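Membrane-associated protein VP24 (Marburg virus - Musoke, Kenya, 1980, PDB 4OR8) may act as a minor matrix protein of the virion, with a role in nucleocapsid assembly and in virus budding. Local coordinates at residues B[215-220]-B[230-235]; B[140-145]-B[198-203]; B[59-64]-B[240-245]; B[105-110]-B[236-241]. One frame throughout, in Å; residues are numbered along the deposited sequence.

Contact 1. Residues B[215-220]-B[230-235]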
# COMPACT_ATOMS: atom_id res chain seq x y z
N VAL B 215 -3.45 18.19 7.31
CA VAL B 215 -2.93 19.52 7.65
C VAL B 215 -3.99 20.43 8.26
O VAL B 215 -5.04 20.66 7.67
CB VAL B 215 -2.34 20.22 6.41
CG1 VAL B 215 -1.81 21.60 6.79
CG2 VAL B 215 -1.23 19.38 5.80
N ARG B 216 -3.70 20.96 9.45
CA ARG B 216 -4.57 21.94 10.08
C ARG B 216 -3.92 23.32 10.02
O ARG B 216 -2.92 23.57 10.69
CB ARG B 216 -4.87 21.56 11.53
CG ARG B 216 -5.55 20.21 11.68
CD ARG B 216 -5.70 19.83 13.14
NE ARG B 216 -6.34 18.53 13.32
CZ ARG B 216 -6.59 17.98 14.50
NH1 ARG B 216 -6.24 18.60 15.62
NH2 ARG B 216 -7.18 16.79 14.57
N ARG B 217 -4.48 24.20 9.19
CA ARG B 217 -3.89 25.50 8.96
C ARG B 217 -4.86 26.64 9.25
O ARG B 217 -5.99 26.41 9.70
CB ARG B 217 -3.40 25.60 7.51
CG ARG B 217 -4.52 25.49 6.49
CD ARG B 217 -4.05 25.95 5.11
NE ARG B 217 -3.08 25.04 4.52
CZ ARG B 217 -3.33 24.25 3.48
NH1 ARG B 217 -4.53 24.27 2.91
NH2 ARG B 217 -2.39 23.45 3.00
N ILE B 218 -4.42 27.86 8.99
CA ILE B 218 -5.28 29.03 9.10
C ILE B 218 -5.41 29.69 7.74
O ILE B 218 -4.42 30.15 7.16
CB ILE B 218 -4.75 30.05 10.11
CG1 ILE B 218 -4.81 29.47 11.52
CG2 ILE B 218 -5.56 31.34 10.04
CD1 ILE B 218 -4.35 30.43 12.59
N ASP B 219 -6.63 29.74 7.22
CA ASP B 219 -6.88 30.33 5.91
C ASP B 219 -7.14 31.83 6.01
O ASP B 219 -7.84 32.29 6.92
CB ASP B 219 -8.05 29.63 5.22
CG ASP B 219 -7.61 28.44 4.39
OD1 ASP B 219 -6.43 28.03 4.52
OD2 ASP B 219 -8.44 27.91 3.62
N ILE B 220 -6.57 32.58 5.08
CA ILE B 220 -6.75 34.02 5.03
C ILE B 220 -7.59 34.41 3.82
O ILE B 220 -7.09 34.43 2.69
CB ILE B 220 -5.39 34.74 4.96
CG1 ILE B 220 -4.50 34.30 6.12
CG2 ILE B 220 -5.59 36.25 4.96
CD1 ILE B 220 -3.14 34.96 6.15
N SER B 230 -9.57 32.01 9.55
CA SER B 230 -10.37 30.88 10.01
C SER B 230 -9.56 29.59 10.04
O SER B 230 -8.60 29.43 9.30
CB SER B 230 -11.61 30.71 9.14
OG SER B 230 -12.44 29.67 9.63
N GLU B 231 -9.97 28.67 10.91
CA GLU B 231 -9.34 27.36 10.99
C GLU B 231 -9.72 26.52 9.78
O GLU B 231 -10.89 26.38 9.45
CB GLU B 231 -9.75 26.65 12.28
CG GLU B 231 -9.11 25.29 12.47
CD GLU B 231 -7.62 25.38 12.78
OE1 GLU B 231 -7.19 26.42 13.32
OE2 GLU B 231 -6.89 24.40 12.50
N SER B 232 -8.71 25.95 9.12
CA SER B 232 -8.94 25.15 7.93
C SER B 232 -8.30 23.77 8.06
O SER B 232 -7.23 23.62 8.64
CB SER B 232 -8.40 25.87 6.69
OG SER B 232 -8.44 25.02 5.55
N VAL B 233 -8.97 22.75 7.52
CA VAL B 233 -8.46 21.38 7.58
C VAL B 233 -8.51 20.71 6.22
O VAL B 233 -9.57 20.59 5.61
CB VAL B 233 -9.25 20.53 8.59
CG1 VAL B 233 -8.84 19.07 8.49
CG2 VAL B 233 -9.03 21.05 10.01
N VAL B 234 -7.35 20.27 5.74
CA VAL B 234 -7.28 19.51 4.50
C VAL B 234 -6.61 18.17 4.78
O VAL B 234 -5.87 18.04 5.75
CB VAL B 234 -6.49 20.24 3.40
CG1 VAL B 234 -7.17 21.55 3.04
CG2 VAL B 234 -5.05 20.48 3.84
N PHE B 235 -6.88 17.19 3.94
CA PHE B 235 -6.24 15.88 4.08
C PHE B 235 -6.28 15.09 2.78
O PHE B 235 -7.19 15.25 1.97
CB PHE B 235 -6.88 15.08 5.22
CG PHE B 235 -8.27 14.61 4.94
CD1 PHE B 235 -9.36 15.45 5.13
CD2 PHE B 235 -8.50 13.31 4.49
CE1 PHE B 235 -10.64 15.01 4.87
CE2 PHE B 235 -9.79 12.87 4.23
CZ PHE B 235 -10.86 13.72 4.42
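R217 reaches past S232 and crosses V234 at a slant, and its side chain can be traced atom by atom. CB meets nothing of 230-235 and packs instead on Q200, on the other side of its strand. CG then sits between the backbone N and the carbonyl carbon (chi1 63°), which lays it on S232, with R217 CG 3.9 Å from S232 CB. A bend at chi3 (69°) folds the end back towards V234: CZ is 4.2 Å from V234 CG2, which covers one face of the guanidinium, and NH1 is 3.8 Å from V234 CG1. The same valine also packs on V215, with V215 CB 3.7 Å from V234 CG2. Next to this row, S232 OG gives only a weak bond to D219 OD2, at 3.5 Å. On the other face R216 CG runs alongside V233 CG2, while the R216 guanidinium turns to E214 in a salt bridge. Six backbone bonds join the strands in three reciprocal pairs, V215 with V234, R217 with S232 and D219 with S230; in one of them V215 N reaches V234 O at 2.9 Å. The strand axes meet at 133°, well short of straight antiparallel. This is a twisted antiparallel beta hairpin, made by strands 210-221 and 228-239.

Contact 2. Residues B[140-145]-B[198-203]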
# COMPACT_ATOMS: atom_id res chain seq x y z
N LEU B 140 7.18 23.79 -0.93
CA LEU B 140 6.43 22.55 -1.08
C LEU B 140 5.19 22.51 -0.19
O LEU B 140 4.16 21.97 -0.57
CB LEU B 140 7.33 21.34 -0.78
CG LEU B 140 8.45 21.10 -1.80
CD1 LEU B 140 9.48 20.14 -1.24
CD2 LEU B 140 7.86 20.56 -3.09
N LEU B 141 5.29 23.11 1.00
CA LEU B 141 4.19 23.07 1.96
C LEU B 141 3.11 24.11 1.67
O LEU B 141 1.92 23.84 1.87
CB LEU B 141 4.71 23.25 3.38
CG LEU B 141 5.56 22.12 3.97
CD1 LEU B 141 6.16 22.53 5.30
CD2 LEU B 141 4.72 20.86 4.12
N LEU B 142 3.51 25.29 1.22
CA LEU B 142 2.58 26.41 1.09
C LEU B 142 2.11 26.68 -0.34
O LEU B 142 1.08 27.32 -0.54
CB LEU B 142 3.20 27.68 1.68
CG LEU B 142 3.59 27.63 3.16
CD1 LEU B 142 4.23 28.93 3.58
CD2 LEU B 142 2.38 27.32 4.02
N GLU B 143 2.85 26.18 -1.32
CA GLU B 143 2.52 26.47 -2.72
C GLU B 143 2.19 25.21 -3.51
O GLU B 143 2.40 24.09 -3.04
CB GLU B 143 3.68 27.21 -3.39
CG GLU B 143 4.20 28.39 -2.60
CD GLU B 143 5.44 29.00 -3.23
OE1 GLU B 143 5.41 29.31 -4.44
OE2 GLU B 143 6.44 29.17 -2.50
N VAL B 144 1.65 25.41 -4.71
CA VAL B 144 1.33 24.30 -5.60
C VAL B 144 1.97 24.55 -6.97
O VAL B 144 1.73 23.82 -7.92
CB VAL B 144 -0.19 24.13 -5.77
CG1 VAL B 144 -0.83 23.77 -4.44
CG2 VAL B 144 -0.81 25.39 -6.35
N THR B 145 2.77 25.61 -7.04
CA THR B 145 3.46 25.97 -8.27
C THR B 145 4.51 24.92 -8.63
O THR B 145 5.07 24.26 -7.76
CB THR B 145 4.13 27.34 -8.15
OG1 THR B 145 5.11 27.30 -7.10
CG2 THR B 145 3.09 28.40 -7.83
N THR B 198 5.83 26.29 9.73
CA THR B 198 5.35 27.56 9.17
C THR B 198 3.89 27.87 9.49
O THR B 198 3.14 28.33 8.63
CB THR B 198 5.57 27.64 7.65
OG1 THR B 198 4.73 26.68 6.99
CG2 THR B 198 7.03 27.36 7.30
N GLY B 199 3.48 27.62 10.73
CA GLY B 199 2.16 27.99 11.19
C GLY B 199 1.04 27.05 10.76
O GLY B 199 -0.10 27.49 10.57
N GLN B 200 1.35 25.77 10.60
CA GLN B 200 0.31 24.79 10.31
C GLN B 200 0.66 23.38 10.80
O GLN B 200 1.69 22.81 10.43
CB GLN B 200 -0.06 24.78 8.83
CG GLN B 200 1.09 24.60 7.86
CD GLN B 200 0.66 24.81 6.42
OE1 GLN B 200 0.18 25.88 6.05
NE2 GLN B 200 0.79 23.77 5.60
N GLN B 201 -0.22 22.83 11.64
CA GLN B 201 -0.00 21.52 12.23
C GLN B 201 -0.19 20.41 11.21
O GLN B 201 -1.27 20.25 10.64
CB GLN B 201 -0.96 21.31 13.41
CG GLN B 201 -0.55 20.16 14.31
CD GLN B 201 -1.62 19.81 15.32
OE1 GLN B 201 -2.81 19.74 15.00
NE2 GLN B 201 -1.20 19.57 16.56
N ILE B 202 0.86 19.63 10.98
CA ILE B 202 0.82 18.54 10.02
C ILE B 202 0.90 17.18 10.72
O ILE B 202 1.77 16.96 11.55
CB ILE B 202 1.95 18.66 8.99
CG1 ILE B 202 1.91 20.03 8.31
CG2 ILE B 202 1.87 17.54 7.97
CD1 ILE B 202 3.02 20.25 7.31
N ILE B 203 -0.02 16.28 10.37
CA ILE B 203 -0.05 14.95 10.96
C ILE B 203 -0.10 13.85 9.90
O ILE B 203 -1.01 13.80 9.08
CB ILE B 203 -1.25 14.79 11.91
CG1 ILE B 203 -1.06 15.65 13.16
CG2 ILE B 203 -1.42 13.33 12.30
CD1 ILE B 203 -2.08 16.76 13.32
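T198 OG1, a hydroxyl hydrogen-bonded to a residue flanking 198-203, is also packed by L142, which comes up to it from one side: L142 CD2 is nearest, 3.8 Å from T198 OG1. The leucine thus packs against a polar atom that already has a partner, and the two side chains run antiparallel past one another. L142 CD2 also touches the amide end of Q200, 3.3 Å from Q200 OE1, as the leucine crosses the glutamine at a slant. Q200 is brought there by CG lying between its backbone N and carbonyl carbon (chi1 54°), with the chain extended beyond. Its NE2 stops 3.9 Å from L141 O, too long to count as a hydrogen bond, and no hydrogen bond of any kind crosses between 140-145 and 198-203.

The elements joined are the C-terminal end of helix 127-142 and the turn leading from strand 192-196 into its antiparallel neighbour, strand 201-206. T198 and G199 both have positive phi (49° and 79°), consistent with a tight reversal of the type I' kind.

Deeper in, the contact becomes purely apolar: L141 CD2 meets I202 CD1 at 3.7 Å, methyl to methyl, with the side chains crossing obliquely. Helix 104-115 packs against this pair, I110 on L141 and V114 on I202. R109 is hydrogen-bonded to T145 O, past the helix end, and weakly to L140 O in its last turn, which ties the chain leaving helix 127-142 to helix 104-115.

Contact 3. Residues B[59-64]-B[240-245]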
# COMPACT_ATOMS: atom_id res chain seq x y z
N PHE B 59 14.09 11.73 -8.01
CA PHE B 59 12.98 10.84 -7.70
C PHE B 59 11.95 10.89 -8.81
O PHE B 59 11.62 11.96 -9.32
CB PHE B 59 12.29 11.24 -6.39
CG PHE B 59 13.11 11.03 -5.16
CD1 PHE B 59 13.14 9.79 -4.53
CD2 PHE B 59 13.84 12.07 -4.60
CE1 PHE B 59 13.88 9.59 -3.39
CE2 PHE B 59 14.58 11.87 -3.45
CZ PHE B 59 14.61 10.63 -2.85
N VAL B 60 11.43 9.72 -9.18
CA VAL B 60 10.27 9.66 -10.05
C VAL B 60 9.12 9.02 -9.28
O VAL B 60 9.13 7.82 -9.02
CB VAL B 60 10.55 8.84 -11.33
CG1 VAL B 60 9.31 8.82 -12.22
CG2 VAL B 60 11.73 9.41 -12.08
N PHE B 61 8.14 9.82 -8.90
CA PHE B 61 7.02 9.32 -8.13
C PHE B 61 5.88 8.83 -9.02
O PHE B 61 5.49 9.50 -9.96
CB PHE B 61 6.51 10.39 -7.16
CG PHE B 61 7.50 10.76 -6.09
CD1 PHE B 61 7.79 9.88 -5.06
CD2 PHE B 61 8.13 11.99 -6.11
CE1 PHE B 61 8.69 10.22 -4.08
CE2 PHE B 61 9.04 12.34 -5.13
CZ PHE B 61 9.32 11.45 -4.11
N HIS B 62 5.36 7.65 -8.70
CA HIS B 62 4.21 7.10 -9.41
C HIS B 62 2.97 7.14 -8.51
O HIS B 62 2.83 6.31 -7.62
CB HIS B 62 4.49 5.67 -9.86
CG HIS B 62 5.68 5.54 -10.75
ND1 HIS B 62 6.97 5.51 -10.26
CD2 HIS B 62 5.78 5.44 -12.09
CE1 HIS B 62 7.81 5.39 -11.27
NE2 HIS B 62 7.12 5.34 -12.39
N ILE B 63 2.09 8.10 -8.77
CA ILE B 63 0.92 8.32 -7.93
C ILE B 63 -0.34 7.74 -8.56
O ILE B 63 -0.76 8.18 -9.63
CB ILE B 63 0.66 9.82 -7.70
CG1 ILE B 63 1.96 10.57 -7.45
CG2 ILE B 63 -0.33 10.02 -6.55
CD1 ILE B 63 2.74 10.04 -6.28
N PRO B 64 -0.95 6.75 -7.89
CA PRO B 64 -2.21 6.13 -8.31
C PRO B 64 -3.44 6.95 -7.95
O PRO B 64 -3.39 7.81 -7.07
CB PRO B 64 -2.23 4.81 -7.53
CG PRO B 64 -0.86 4.66 -6.94
CD PRO B 64 -0.35 6.04 -6.75
N GLU B 240 0.86 3.52 -0.26
CA GLU B 240 2.09 2.94 0.26
C GLU B 240 3.16 2.74 -0.81
O GLU B 240 4.34 3.01 -0.58
CB GLU B 240 1.77 1.60 0.93
CG GLU B 240 2.90 1.00 1.73
CD GLU B 240 2.45 -0.22 2.51
OE1 GLU B 240 1.22 -0.42 2.64
OE2 GLU B 240 3.31 -0.97 3.00
N ALA B 241 2.74 2.29 -2.00
CA ALA B 241 3.66 2.01 -3.09
C ALA B 241 4.46 3.24 -3.54
O ALA B 241 5.61 3.13 -3.97
CB ALA B 241 2.92 1.40 -4.26
N VAL B 242 3.84 4.41 -3.44
CA VAL B 242 4.48 5.67 -3.80
C VAL B 242 5.80 5.86 -3.06
O VAL B 242 6.80 6.28 -3.64
CB VAL B 242 3.56 6.87 -3.48
CG1 VAL B 242 4.31 8.18 -3.66
CG2 VAL B 242 2.31 6.82 -4.34
N LEU B 243 5.79 5.55 -1.76
CA LEU B 243 6.96 5.75 -0.92
C LEU B 243 7.84 4.51 -0.80
O LEU B 243 9.04 4.61 -0.60
CB LEU B 243 6.53 6.23 0.47
CG LEU B 243 5.60 7.44 0.48
CD1 LEU B 243 5.18 7.79 1.88
CD2 LEU B 243 6.28 8.63 -0.19
N ARG B 244 7.23 3.33 -0.94
CA ARG B 244 7.97 2.08 -0.81
C ARG B 244 8.99 1.92 -1.93
O ARG B 244 10.04 1.30 -1.76
CB ARG B 244 7.02 0.89 -0.77
CG ARG B 244 7.71 -0.43 -0.51
CD ARG B 244 6.71 -1.55 -0.33
NE ARG B 244 5.89 -1.38 0.87
CZ ARG B 244 6.33 -1.61 2.10
NH1 ARG B 244 7.58 -2.01 2.30
NH2 ARG B 244 5.52 -1.44 3.14
N GLU B 245 8.66 2.49 -3.09
CA GLU B 245 9.57 2.49 -4.23
C GLU B 245 10.87 3.23 -3.90
O GLU B 245 11.91 2.95 -4.49
CB GLU B 245 8.87 3.15 -5.43
CG GLU B 245 9.71 3.19 -6.70
CD GLU B 245 8.93 3.76 -7.87
OE1 GLU B 245 7.69 3.90 -7.75
OE2 GLU B 245 9.56 4.05 -8.91
O HOH W 1 7.00 6.34 -6.67
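The H62 ring and the E245 side chain cross at about a right angle, yet the ring and carboxylate planes are only 25° apart. E245 OE1 approaches the ring obliquely, and its bond from H62 ND1, 3.1 Å long with an N-H...O angle of 131°, is weak. A water reinforces the link: it accepts from H62 N at 2.9 Å and lies 2.8 Å from E245 OE1 and 3.0 Å from V242 O. Thus one water joins the strand backbone, the helix backbone and the carboxylate.

V242 is the apolar counterpart. CG1 stands anti to the backbone N (chi1 172°) and points at I63, 3.6 Å from I63 CD1, whereas CG2 lies against the strand backbone at H62 O and also touches P64, 3.7 Å from P64 CD. F61 crosses V242 at about a right angle and offers its ring edge to V242 O, which lies in the ring plane 4.0 Å from F61 CD1.

The axes of strand 59-64 and helix 240-244 are nearly antiparallel and 7.6 Å apart. H62 meets W83 of the second subunit and bonds weakly to E82 of that subunit. Strand 59-64, outermost within this chain in its three-stranded antiparallel sheet, pairs with strand 51-56, while F61 and I63 rest on helix 104-115 and F59 on helix 161-178.

Contact 4. Residues B[105-110]-B[236-241]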
# COMPACT_ATOMS: atom_id res chain seq x y z
N PHE B 105 -1.22 13.70 -5.03
CA PHE B 105 0.05 14.32 -5.40
C PHE B 105 0.31 15.62 -4.64
O PHE B 105 1.45 16.04 -4.48
CB PHE B 105 0.16 14.54 -6.92
CG PHE B 105 -0.99 15.31 -7.51
CD1 PHE B 105 -1.08 16.69 -7.37
CD2 PHE B 105 -1.97 14.66 -8.25
CE1 PHE B 105 -2.13 17.40 -7.92
CE2 PHE B 105 -3.02 15.36 -8.81
CZ PHE B 105 -3.10 16.73 -8.65
N LEU B 106 -0.76 16.25 -4.16
CA LEU B 106 -0.64 17.41 -3.30
C LEU B 106 -0.27 16.96 -1.89
O LEU B 106 0.44 17.65 -1.17
CB LEU B 106 -1.95 18.19 -3.28
CG LEU B 106 -1.92 19.60 -3.88
CD1 LEU B 106 -1.17 19.60 -5.20
CD2 LEU B 106 -3.33 20.12 -4.07
N ALA B 107 -0.75 15.78 -1.52
CA ALA B 107 -0.45 15.21 -0.21
C ALA B 107 0.99 14.73 -0.17
O ALA B 107 1.65 14.80 0.86
CB ALA B 107 -1.41 14.08 0.11
N LEU B 108 1.47 14.23 -1.31
CA LEU B 108 2.86 13.81 -1.42
C LEU B 108 3.76 15.03 -1.31
O LEU B 108 4.81 14.99 -0.67
CB LEU B 108 3.12 13.11 -2.76
CG LEU B 108 4.59 12.75 -3.00
CD1 LEU B 108 5.04 11.67 -2.04
CD2 LEU B 108 4.82 12.31 -4.43
N ARG B 109 3.32 16.12 -1.94
CA ARG B 109 4.07 17.37 -1.92
C ARG B 109 4.24 17.85 -0.48
O ARG B 109 5.32 18.26 -0.08
CB ARG B 109 3.34 18.43 -2.75
CG ARG B 109 4.12 19.71 -2.99
CD ARG B 109 3.25 20.71 -3.74
NE ARG B 109 3.84 22.05 -3.79
CZ ARG B 109 4.41 22.57 -4.87
NH1 ARG B 109 4.46 21.88 -6.00
NH2 ARG B 109 4.93 23.79 -4.82
N ILE B 110 3.15 17.77 0.28
CA ILE B 110 3.16 18.13 1.69
C ILE B 110 4.12 17.23 2.47
O ILE B 110 4.88 17.69 3.32
CB ILE B 110 1.74 18.02 2.29
CG1 ILE B 110 0.85 19.12 1.73
CG2 ILE B 110 1.78 18.10 3.81
CD1 ILE B 110 -0.57 19.08 2.25
N GLY B 236 -5.28 14.24 2.60
CA GLY B 236 -5.20 13.38 1.44
C GLY B 236 -4.59 12.05 1.82
O GLY B 236 -4.18 11.85 2.95
N LEU B 237 -4.54 11.13 0.86
CA LEU B 237 -4.02 9.80 1.11
C LEU B 237 -2.92 9.44 0.12
O LEU B 237 -3.16 9.37 -1.08
CB LEU B 237 -5.14 8.77 1.03
CG LEU B 237 -4.77 7.31 1.26
CD1 LEU B 237 -4.21 7.12 2.66
CD2 LEU B 237 -5.98 6.41 1.04
N VAL B 238 -1.71 9.23 0.63
CA VAL B 238 -0.61 8.78 -0.21
C VAL B 238 -0.48 7.26 -0.12
O VAL B 238 -0.26 6.71 0.95
CB VAL B 238 0.73 9.44 0.16
CG1 VAL B 238 1.84 8.88 -0.69
CG2 VAL B 238 0.64 10.95 -0.01
N ALA B 239 -0.64 6.59 -1.26
CA ALA B 239 -0.57 5.14 -1.33
C ALA B 239 0.82 4.65 -0.95
O ALA B 239 1.83 5.27 -1.29
CB ALA B 239 -0.94 4.65 -2.71
N GLU B 240 0.86 3.52 -0.26
CA GLU B 240 2.09 2.94 0.26
C GLU B 240 3.16 2.74 -0.81
O GLU B 240 4.34 3.01 -0.58
CB GLU B 240 1.77 1.60 0.93
CG GLU B 240 2.90 1.00 1.73
CD GLU B 240 2.45 -0.22 2.51
OE1 GLU B 240 1.22 -0.42 2.64
OE2 GLU B 240 3.31 -0.97 3.00
N ALA B 241 2.74 2.29 -2.00
CA ALA B 241 3.66 2.01 -3.09
C ALA B 241 4.46 3.24 -3.54
O ALA B 241 5.61 3.13 -3.97
CB ALA B 241 2.92 1.40 -4.26
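A107 and V238 make the first shell of this contact: A107 CB lies 3.7 Å from V238 CG2, and V238 CG2 is also 3.6 Å from L108 N. V238 CG2 therefore rests on the helix surface where A107 and L108 join, with L108 CB further off at 4.3 Å. It is directed there because CG2 is anti to the carbonyl carbon of V238, CG1 taking the place anti to the backbone N (chi1 177°). Two residues earlier in the strand, A107 CB also sits over bare backbone, 4.1 Å from G236 CA. G236 has no side chain; a CB there would point at the helix and fall 3.0 Å from A107 CB, a clash, so its absence is consistent with the close approach.

The axes of helix 105-110 and strand 236-239 are 7.0 Å apart and nearly perpendicular, at 83°, so few residues of each can touch. The strand is held in place by its partner in the sheet: G236 pairs through its backbone with V213, and V238 with F211. V213 in turn receives A107 and I110. The helix is fixed from its other flanks. L108 packs on F61 and I63 of strand 59-64 and on V242 and L243, while R109 makes cation-pi contacts with W43 and W139 and is hydrogen-bonded to W139 O and T145 O.

The contact is buried and rests on one methyl-methyl pair, with these methyls also against backbone and the L108 CB methylene. With no polar bond between the segments, it depends on burial and close van der Waals fit.

Contacts 1, 2 and 4 all reach the five-stranded mixed sheet. Strands 210-221 and 228-239 form contact 1, strand 201-206 enters contact 2, and the far end of strand 228-239 enters contact 4 before the chain turns into helix 240-244 of contact 3. Centres of contacts 3 and 4 are about 9 Å apart, those of contacts 1 and 3 about 26 Å, on opposite sides of the chain's centre. Contacts 1 and 2 come in series along the chain, both nested within the loops closed by contacts 3 and 4. Helix 104-115, part of contact 4, also touches contacts 1, 2 and 3: I110 meets V215 and L141, and L108 meets F61, I63 and V242, so it joins both sheets of this pyramidal fold.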